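Local coordinates for probable protein phosphatase 2C 50 (Oryza sativa subsp. japonica, PDB 5ZCG), which probably removes phosphate groups from serine and threonine residues of proteins, as a magnesium-dependent phosphatase of the PP2C family, at residues F26-V31 and A49-A54; S153-V158 and V232-R237. The protein carries 5 engineered substitutions. All coordinates share one frame; numbering follows the deposited sequence.

Interaction 1. Residues F26-V31 and A49-A54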
ATOM      1  N   PHE A  26     -21.371  -2.655 -13.103  1.00 30.50           N
ATOM      2  CA  PHE A  26     -20.505  -3.769 -12.736  1.00 30.38           C
ATOM      3  C   PHE A  26     -21.254  -4.851 -11.970  1.00 33.21           C
ATOM      4  O   PHE A  26     -20.789  -5.995 -11.921  1.00 31.85           O
ATOM      5  CB  PHE A  26     -19.313  -3.262 -11.908  1.00 31.65           C
ATOM      6  CG  PHE A  26     -19.569  -3.234 -10.425  1.00 29.85           C
ATOM      7  CD1 PHE A  26     -20.364  -2.244  -9.865  1.00 27.09           C
ATOM      8  CD2 PHE A  26     -19.023  -4.204  -9.590  1.00 31.88           C
ATOM      9  CE1 PHE A  26     -20.612  -2.215  -8.500  1.00 27.00           C
ATOM     10  CE2 PHE A  26     -19.264  -4.185  -8.222  1.00 27.39           C
ATOM     11  CZ  PHE A  26     -20.063  -3.190  -7.676  1.00 28.38           C
ATOM     12  N   ALA A  27     -22.395  -4.515 -11.376  1.00 32.58           N
ATOM     13  CA  ALA A  27     -23.134  -5.458 -10.551  1.00 31.97           C
ATOM     14  C   ALA A  27     -24.538  -4.923 -10.332  1.00 33.76           C
ATOM     15  O   ALA A  27     -24.853  -3.774 -10.659  1.00 31.82           O
ATOM     16  CB  ALA A  27     -22.437  -5.697  -9.202  1.00 28.13           C
ATOM     17  N   ASP A  28     -25.376  -5.780  -9.765  1.00 29.16           N
ATOM     18  CA  ASP A  28     -26.679  -5.402  -9.245  1.00 36.16           C
ATOM     19  C   ASP A  28     -26.569  -5.340  -7.730  1.00 36.50           C
ATOM     20  O   ASP A  28     -25.978  -6.231  -7.112  1.00 40.27           O
ATOM     21  CB  ASP A  28     -27.760  -6.403  -9.659  1.00 43.87           C
ATOM     22  CG  ASP A  28     -28.232  -6.205 -11.090  1.00 50.87           C
ATOM     23  OD1 ASP A  28     -27.937  -5.144 -11.680  1.00 52.63           O
ATOM     24  OD2 ASP A  28     -28.914  -7.109 -11.617  1.00 53.79           O
ATOM     25  N   VAL A  29     -27.063  -4.261  -7.138  1.00 34.89           N
ATOM     26  CA  VAL A  29     -27.036  -4.151  -5.683  1.00 35.51           C
ATOM     27  C   VAL A  29     -28.265  -4.866  -5.136  1.00 35.47           C
ATOM     28  O   VAL A  29     -29.388  -4.566  -5.563  1.00 37.16           O
ATOM     29  CB  VAL A  29     -26.995  -2.683  -5.233  1.00 39.30           C
ATOM     30  CG1 VAL A  29     -27.420  -2.550  -3.774  1.00 36.14           C
ATOM     31  CG2 VAL A  29     -25.604  -2.123  -5.438  1.00 44.39           C
ATOM     32  N   PRO A  30     -28.111  -5.814  -4.212  1.00 34.19           N
ATOM     33  CA  PRO A  30     -29.292  -6.393  -3.558  1.00 37.67           C
ATOM     34  C   PRO A  30     -30.038  -5.317  -2.785  1.00 37.62           C
ATOM     35  O   PRO A  30     -29.483  -4.670  -1.892  1.00 38.18           O
ATOM     36  CB  PRO A  30     -28.702  -7.461  -2.630  1.00 36.50           C
ATOM     37  CG  PRO A  30     -27.317  -7.722  -3.160  1.00 37.88           C
ATOM     38  CD  PRO A  30     -26.859  -6.422  -3.738  1.00 34.01           C
ATOM     39  N   VAL A  31     -31.312  -5.132  -3.134  1.00 34.72           N
ATOM     40  CA  VAL A  31     -32.102  -4.072  -2.523  1.00 36.41           C
ATOM     41  C   VAL A  31     -32.327  -4.342  -1.041  1.00 36.34           C
ATOM     42  O   VAL A  31     -32.553  -3.404  -0.267  1.00 38.52           O
ATOM     43  CB  VAL A  31     -33.415  -3.901  -3.315  1.00 37.66           C
ATOM     44  CG1 VAL A  31     -34.330  -2.871  -2.668  1.00 37.83           C
ATOM     45  CG2 VAL A  31     -33.095  -3.495  -4.750  1.00 38.14           C
ATOM     46  N   ALA A  49     -35.989  -9.898  -5.349  1.00 35.66           N
ATOM     47  CA  ALA A  49     -36.022  -9.961  -6.806  1.00 32.38           C
ATOM     48  C   ALA A  49     -35.695  -8.638  -7.493  1.00 34.28           C
ATOM     49  O   ALA A  49     -35.240  -8.653  -8.643  1.00 32.48           O
ATOM     50  CB  ALA A  49     -37.395 -10.445  -7.281  1.00 33.76           C
ATOM     51  N   LEU A  50     -35.874  -7.507  -6.816  1.00 33.42           N
ATOM     52  CA  LEU A  50     -35.699  -6.217  -7.469  1.00 35.95           C
ATOM     53  C   LEU A  50     -34.260  -6.055  -7.943  1.00 32.35           C
ATOM     54  O   LEU A  50     -33.315  -6.506  -7.286  1.00 31.96           O
ATOM     55  CB  LEU A  50     -36.056  -5.090  -6.506  1.00 37.17           C
ATOM     56  CG  LEU A  50     -37.534  -4.796  -6.263  1.00 37.57           C
ATOM     57  CD1 LEU A  50     -37.690  -3.905  -5.040  1.00 37.31           C
ATOM     58  CD2 LEU A  50     -38.143  -4.136  -7.485  1.00 39.41           C
ATOM     59  N   ARG A  51     -34.092  -5.391  -9.083  1.00 31.53           N
ATOM     60  CA  ARG A  51     -32.772  -5.178  -9.657  1.00 41.37           C
ATOM     61  C   ARG A  51     -32.455  -3.691  -9.696  1.00 38.75           C
ATOM     62  O   ARG A  51     -33.248  -2.889 -10.205  1.00 38.34           O
ATOM     63  CB  ARG A  51     -32.699  -5.761 -11.072  1.00 48.48           C
ATOM     64  CG  ARG A  51     -33.114  -7.223 -11.162  1.00 59.41           C
ATOM     65  CD  ARG A  51     -31.926  -8.104 -11.497  1.00 68.53           C
ATOM     66  NE  ARG A  51     -31.320  -7.710 -12.765  1.00 77.36           N
ATOM     67  CZ  ARG A  51     -31.768  -8.090 -13.957  1.00 82.37           C
ATOM     68  NH1 ARG A  51     -32.829  -8.881 -14.049  1.00 84.08           N
ATOM     69  NH2 ARG A  51     -31.153  -7.678 -15.059  1.00 84.18           N
ATOM     70  N   LEU A  52     -31.296  -3.336  -9.156  1.00 37.29           N
ATOM     71  CA  LEU A  52     -30.796  -1.964  -9.168  1.00 37.73           C
ATOM     72  C   LEU A  52     -29.368  -1.973  -9.703  1.00 36.16           C
ATOM     73  O   LEU A  52     -28.460  -2.495  -9.021  1.00 34.44           O
ATOM     74  CB  LEU A  52     -30.866  -1.371  -7.764  1.00 40.53           C
ATOM     75  CG  LEU A  52     -30.414   0.070  -7.551  1.00 42.46           C
ATOM     76  CD1 LEU A  52     -31.318   1.032  -8.304  1.00 38.44           C
ATOM     77  CD2 LEU A  52     -30.403   0.381  -6.063  1.00 44.37           C
ATOM     78  N   PRO A  53     -29.114  -1.418 -10.885  1.00 35.96           N
ATOM     79  CA  PRO A  53     -27.745  -1.387 -11.412  1.00 35.66           C
ATOM     80  C   PRO A  53     -26.842  -0.456 -10.610  1.00 32.40           C
ATOM     81  O   PRO A  53     -27.281   0.571 -10.082  1.00 32.18           O
ATOM     82  CB  PRO A  53     -27.925  -0.879 -12.850  1.00 34.38           C
ATOM     83  CG  PRO A  53     -29.394  -0.992 -13.136  1.00 39.66           C
ATOM     84  CD  PRO A  53     -30.076  -0.818 -11.820  1.00 38.89           C
ATOM     85  N   ALA A  54     -25.567  -0.835 -10.510  1.00 28.11           N
ATOM     86  CA  ALA A  54     -24.582  -0.023  -9.807  1.00 30.97           C
ATOM     87  C   ALA A  54     -23.271  -0.002 -10.581  1.00 33.89           C
ATOM     88  O   ALA A  54     -22.931  -0.956 -11.286  1.00 35.36           O
ATOM     89  CB  ALA A  54     -24.324  -0.539  -8.386  1.00 25.82           C
TER
HETATM   90  O   HOH W   1     -30.675  -5.808  -7.365  1.00 35.22           O
HETATM   91  O   HOH W   2     -32.725  -7.112  -4.481  1.00 35.06           O

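Interaction 2. Residues S153-V158 and V232-R237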
ATOM      1  N   SER A 153     -28.477   4.764  -8.121  1.00 34.59           N
ATOM      2  CA  SER A 153     -29.337   5.938  -8.227  1.00 39.25           C
ATOM      3  C   SER A 153     -29.620   6.552  -6.863  1.00 35.25           C
ATOM      4  O   SER A 153     -29.719   7.776  -6.733  1.00 36.36           O
ATOM      5  CB  SER A 153     -30.645   5.564  -8.923  1.00 44.97           C
ATOM      6  OG  SER A 153     -30.376   4.813 -10.090  1.00 52.03           O
ATOM      7  N   SER A 154     -29.750   5.717  -5.830  1.00 33.92           N
ATOM      8  CA  SER A 154     -30.204   6.176  -4.526  1.00 34.19           C
ATOM      9  C   SER A 154     -29.108   6.276  -3.475  1.00 31.93           C
ATOM     10  O   SER A 154     -29.302   6.985  -2.484  1.00 34.48           O
ATOM     11  CB  SER A 154     -31.319   5.259  -3.997  1.00 31.21           C
ATOM     12  OG  SER A 154     -30.812   3.970  -3.708  1.00 31.35           O
ATOM     13  N   HIS A 155     -27.982   5.582  -3.644  1.00 30.06           N
ATOM     14  CA  HIS A 155     -26.978   5.497  -2.590  1.00 33.41           C
ATOM     15  C   HIS A 155     -25.574   5.497  -3.177  1.00 34.59           C
ATOM     16  O   HIS A 155     -25.355   5.081  -4.318  1.00 33.69           O
ATOM     17  CB  HIS A 155     -27.157   4.226  -1.735  1.00 31.55           C
ATOM     18  CG  HIS A 155     -28.416   4.212  -0.923  1.00 35.44           C
ATOM     19  ND1 HIS A 155     -29.652   3.935  -1.468  1.00 37.69           N
ATOM     20  CD2 HIS A 155     -28.629   4.452   0.392  1.00 35.81           C
ATOM     21  CE1 HIS A 155     -30.573   4.003  -0.523  1.00 38.50           C
ATOM     22  NE2 HIS A 155     -29.978   4.316   0.615  1.00 39.34           N
ATOM     23  N   VAL A 156     -24.627   5.974  -2.376  1.00 33.14           N
ATOM     24  CA  VAL A 156     -23.201   5.765  -2.593  1.00 30.70           C
ATOM     25  C   VAL A 156     -22.662   4.962  -1.416  1.00 29.01           C
ATOM     26  O   VAL A 156     -22.906   5.316  -0.257  1.00 30.48           O
ATOM     27  CB  VAL A 156     -22.452   7.103  -2.738  1.00 30.43           C
ATOM     28  CG1 VAL A 156     -20.959   6.860  -2.848  1.00 28.14           C
ATOM     29  CG2 VAL A 156     -22.984   7.883  -3.936  1.00 30.54           C
ATOM     30  N   VAL A 157     -21.942   3.881  -1.702  1.00 27.41           N
ATOM     31  CA  VAL A 157     -21.320   3.058  -0.667  1.00 29.35           C
ATOM     32  C   VAL A 157     -19.810   3.098  -0.853  1.00 30.24           C
ATOM     33  O   VAL A 157     -19.295   2.731  -1.914  1.00 33.60           O
ATOM     34  CB  VAL A 157     -21.833   1.611  -0.693  1.00 29.18           C
ATOM     35  CG1 VAL A 157     -21.333   0.859   0.533  1.00 30.22           C
ATOM     36  CG2 VAL A 157     -23.345   1.600  -0.749  1.00 29.51           C
ATOM     37  N   VAL A 158     -19.097   3.518   0.182  1.00 27.30           N
ATOM     38  CA  VAL A 158     -17.661   3.729   0.104  1.00 27.55           C
ATOM     39  C   VAL A 158     -16.969   2.714   0.995  1.00 28.14           C
ATOM     40  O   VAL A 158     -17.361   2.524   2.152  1.00 33.61           O
ATOM     41  CB  VAL A 158     -17.283   5.164   0.506  1.00 26.75           C
ATOM     42  CG1 VAL A 158     -15.798   5.240   0.801  1.00 24.83           C
ATOM     43  CG2 VAL A 158     -17.683   6.136  -0.595  1.00 26.47           C
ATOM     44  N   VAL A 232     -16.271   1.149   5.972  1.00 29.50           N
ATOM     45  CA  VAL A 232     -17.382   1.259   5.035  1.00 29.26           C
ATOM     46  C   VAL A 232     -18.341   2.349   5.498  1.00 32.44           C
ATOM     47  O   VAL A 232     -18.634   2.477   6.692  1.00 32.97           O
ATOM     48  CB  VAL A 232     -18.102  -0.096   4.890  1.00 28.93           C
ATOM     49  CG1 VAL A 232     -19.222  -0.025   3.849  1.00 28.36           C
ATOM     50  CG2 VAL A 232     -17.093  -1.187   4.532  1.00 30.36           C
ATOM     51  N   MET A 233     -18.832   3.133   4.541  1.00 30.70           N
ATOM     52  CA  MET A 233     -19.828   4.163   4.789  1.00 33.72           C
ATOM     53  C   MET A 233     -20.937   4.037   3.754  1.00 35.59           C
ATOM     54  O   MET A 233     -20.660   3.897   2.559  1.00 34.47           O
ATOM     55  CB  MET A 233     -19.200   5.561   4.738  1.00 38.43           C
ATOM     56  CG  MET A 233     -19.885   6.590   5.625  1.00 48.07           C
ATOM     57  SD  MET A 233     -18.956   8.138   5.727  1.00 56.46           S
ATOM     58  CE  MET A 233     -17.429   7.582   6.477  1.00 56.35           C
ATOM     59  N   VAL A 234     -22.187   4.048   4.214  1.00 37.12           N
ATOM     60  CA  VAL A 234     -23.361   4.020   3.346  1.00 35.07           C
ATOM     61  C   VAL A 234     -24.018   5.393   3.401  1.00 35.61           C
ATOM     62  O   VAL A 234     -24.437   5.841   4.476  1.00 37.81           O
ATOM     63  CB  VAL A 234     -24.352   2.921   3.760  1.00 34.74           C
ATOM     64  CG1 VAL A 234     -25.520   2.871   2.784  1.00 39.15           C
ATOM     65  CG2 VAL A 234     -23.656   1.574   3.838  1.00 30.49           C
ATOM     66  N   VAL A 235     -24.095   6.075   2.262  1.00 33.36           N
ATOM     67  CA  VAL A 235     -24.618   7.438   2.250  1.00 35.32           C
ATOM     68  C   VAL A 235     -25.732   7.545   1.214  1.00 37.82           C
ATOM     69  O   VAL A 235     -25.490   7.416   0.003  1.00 36.83           O
ATOM     70  CB  VAL A 235     -23.496   8.473   2.019  1.00 35.02           C
ATOM     71  CG1 VAL A 235     -22.593   8.078   0.871  1.00 36.87           C
ATOM     72  CG2 VAL A 235     -24.076   9.861   1.782  1.00 28.94           C
ATOM     73  N   PRO A 236     -26.974   7.733   1.646  1.00 39.93           N
ATOM     74  CA  PRO A 236     -28.052   7.963   0.680  1.00 40.93           C
ATOM     75  C   PRO A 236     -27.822   9.268  -0.066  1.00 43.35           C
ATOM     76  O   PRO A 236     -27.392  10.271   0.509  1.00 42.60           O
ATOM     77  CB  PRO A 236     -29.313   8.017   1.554  1.00 43.55           C
ATOM     78  CG  PRO A 236     -28.820   8.248   2.952  1.00 44.18           C
ATOM     79  CD  PRO A 236     -27.468   7.613   3.027  1.00 40.57           C
ATOM     80  N   ARG A 237     -28.092   9.243  -1.367  1.00 41.66           N
ATOM     81  CA  ARG A 237     -27.879  10.428  -2.176  1.00 39.78           C
ATOM     82  C   ARG A 237     -28.926  11.479  -1.829  1.00 44.14           C
ATOM     83  O   ARG A 237     -30.041  11.163  -1.408  1.00 46.49           O
ATOM     84  CB  ARG A 237     -27.916  10.065  -3.660  1.00 34.94           C
ATOM     85  CG  ARG A 237     -26.662   9.314  -4.104  1.00 32.97           C
ATOM     86  CD  ARG A 237     -26.782   8.783  -5.517  1.00 35.58           C
ATOM     87  NE  ARG A 237     -26.843   9.853  -6.508  1.00 31.41           N
ATOM     88  CZ  ARG A 237     -26.574   9.690  -7.801  1.00 32.44           C
ATOM     89  NH1 ARG A 237     -26.222   8.498  -8.263  1.00 32.36           N
ATOM     90  NH2 ARG A 237     -26.655  10.719  -8.633  1.00 33.84           N
TER

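Interaction 1. Residues F26-V31 and A49-A54
Phe26 opens an antiparallel pairing at the margin of one of the two beta-sheets of the PP2C fold, where the end of strand 18-28 meets the start of strand 53-63. Its N gives a weak hydrogen bond to Ala54 O, while Phe26 CE1 reaches Ala54 CB at 4.1 Å, the ring lying obliquely to Ala54 O. The ring is brought back over its own strand because CG stands between the backbone N and the carbonyl carbon (chi1 90°), and one face is covered by Ala27 CB. Ala27 O then accepts from Ala54 N at 3.0 Å. Asp28 pairs with Pro53, a proline that costs little here because a non-hydrogen-bonded position asks for no N-H. The Asp28 carboxylate forms a salt bridge with Arg51, whose NE lies 2.7 Å from Asp28 OD2, on its syn side but out of the carboxylate plane; the bond is bent, and the two planar groups are turned 34° apart. With an alanine here, Arg51 would probably lose this anionic mate and be freer to swing at the surface. Val29 N makes the last direct backbone bond, a straight one (164°) to Leu52 O, and Val29 CG2 packs on Ala54 CB at 3.6 Å; the small methyl leaves room for the branched valine, and Leu150 of the neighbouring strand 143-151 touches both. Beyond this point the backbones part and water fills in: one molecule joins Val29 O, Leu50 O and Leu52 N. At Val31 a second water links its N to Leu50 O, and Val31 CG2 rests 3.8 Å from Leu50 CB.

Interaction 2. Residues S153-V158 and V232-R237
Val157 meets Val232 and Val234 at the apolar centre, where strand 155-158 runs antiparallel to strand 232-236 with axes 4.7 Å apart. Val157 CG1, placed anti to the backbone N (chi1 -171°), comes within 4.0 Å of Val232 CG1 and 4.1 Å of Val234 CG2, so a single methyl serves two residues of the other strand. Helix 99-118 covers this face, Phe107 touching Val157 and Val232, and Trp103 touching Val234. On the other face Val156 CB meets Val235 CG1 at 3.7 Å. Beta-branched valines suit both places, since they favour extended backbone and offer compact apolar surface.

Four backbone hydrogen bonds hold the centre together. Val156 and Val235 exchange a pair, as do Val158 and Met233; the bond from Val156 N to Val235 O is almost straight at 176°. One step outward, the His155 ring leans obliquely on Pro236, with His155 CD2 3.8 Å from Pro236 CB. Pro236 fits because its position is non-hydrogen-bonded and needs no N-H. His155 ND1 and Ser154 OG share a short hydrogen bond of 2.5 Å, the hydroxyl lying at the ring edge and in its plane, which restrains the rotation of the imidazole.

At the polar edge Arg237 N donates to Ser154 O at 2.8 Å, from above the carbonyl plane. The aliphatic part of Arg237 lies against Ser153 and Ser154, which lead into the strand, with CG near Val156 CG2, and its guanidinium sets one face over Ser153 O while NH1 is bonded to Cys152 O. Alternating hydrogen-bonded and non-hydrogen-bonded pairs, with helix 99-118 against the Val157 face, fit the helix-flanked beta-sandwich of the PP2C fold.

From the N terminus, interaction 1 closes first: strand 18-28 is followed by a short excursion containing helix 37-41, and the chain returns as strand 53-63. Interaction 2 opens later and spans a longer excursion, 73 residues between segments 153-158 and 232-237. The two loops are therefore in series, neither nested nor crossed. Both belong to the same antiparallel sheet, in which strand 143-151 links them, pairing with both 53-63 and 155-161. Their centres are about 14 Å apart, and they meet directly where Leu52 CD1 packs 4.3 Å from Ser153 OG.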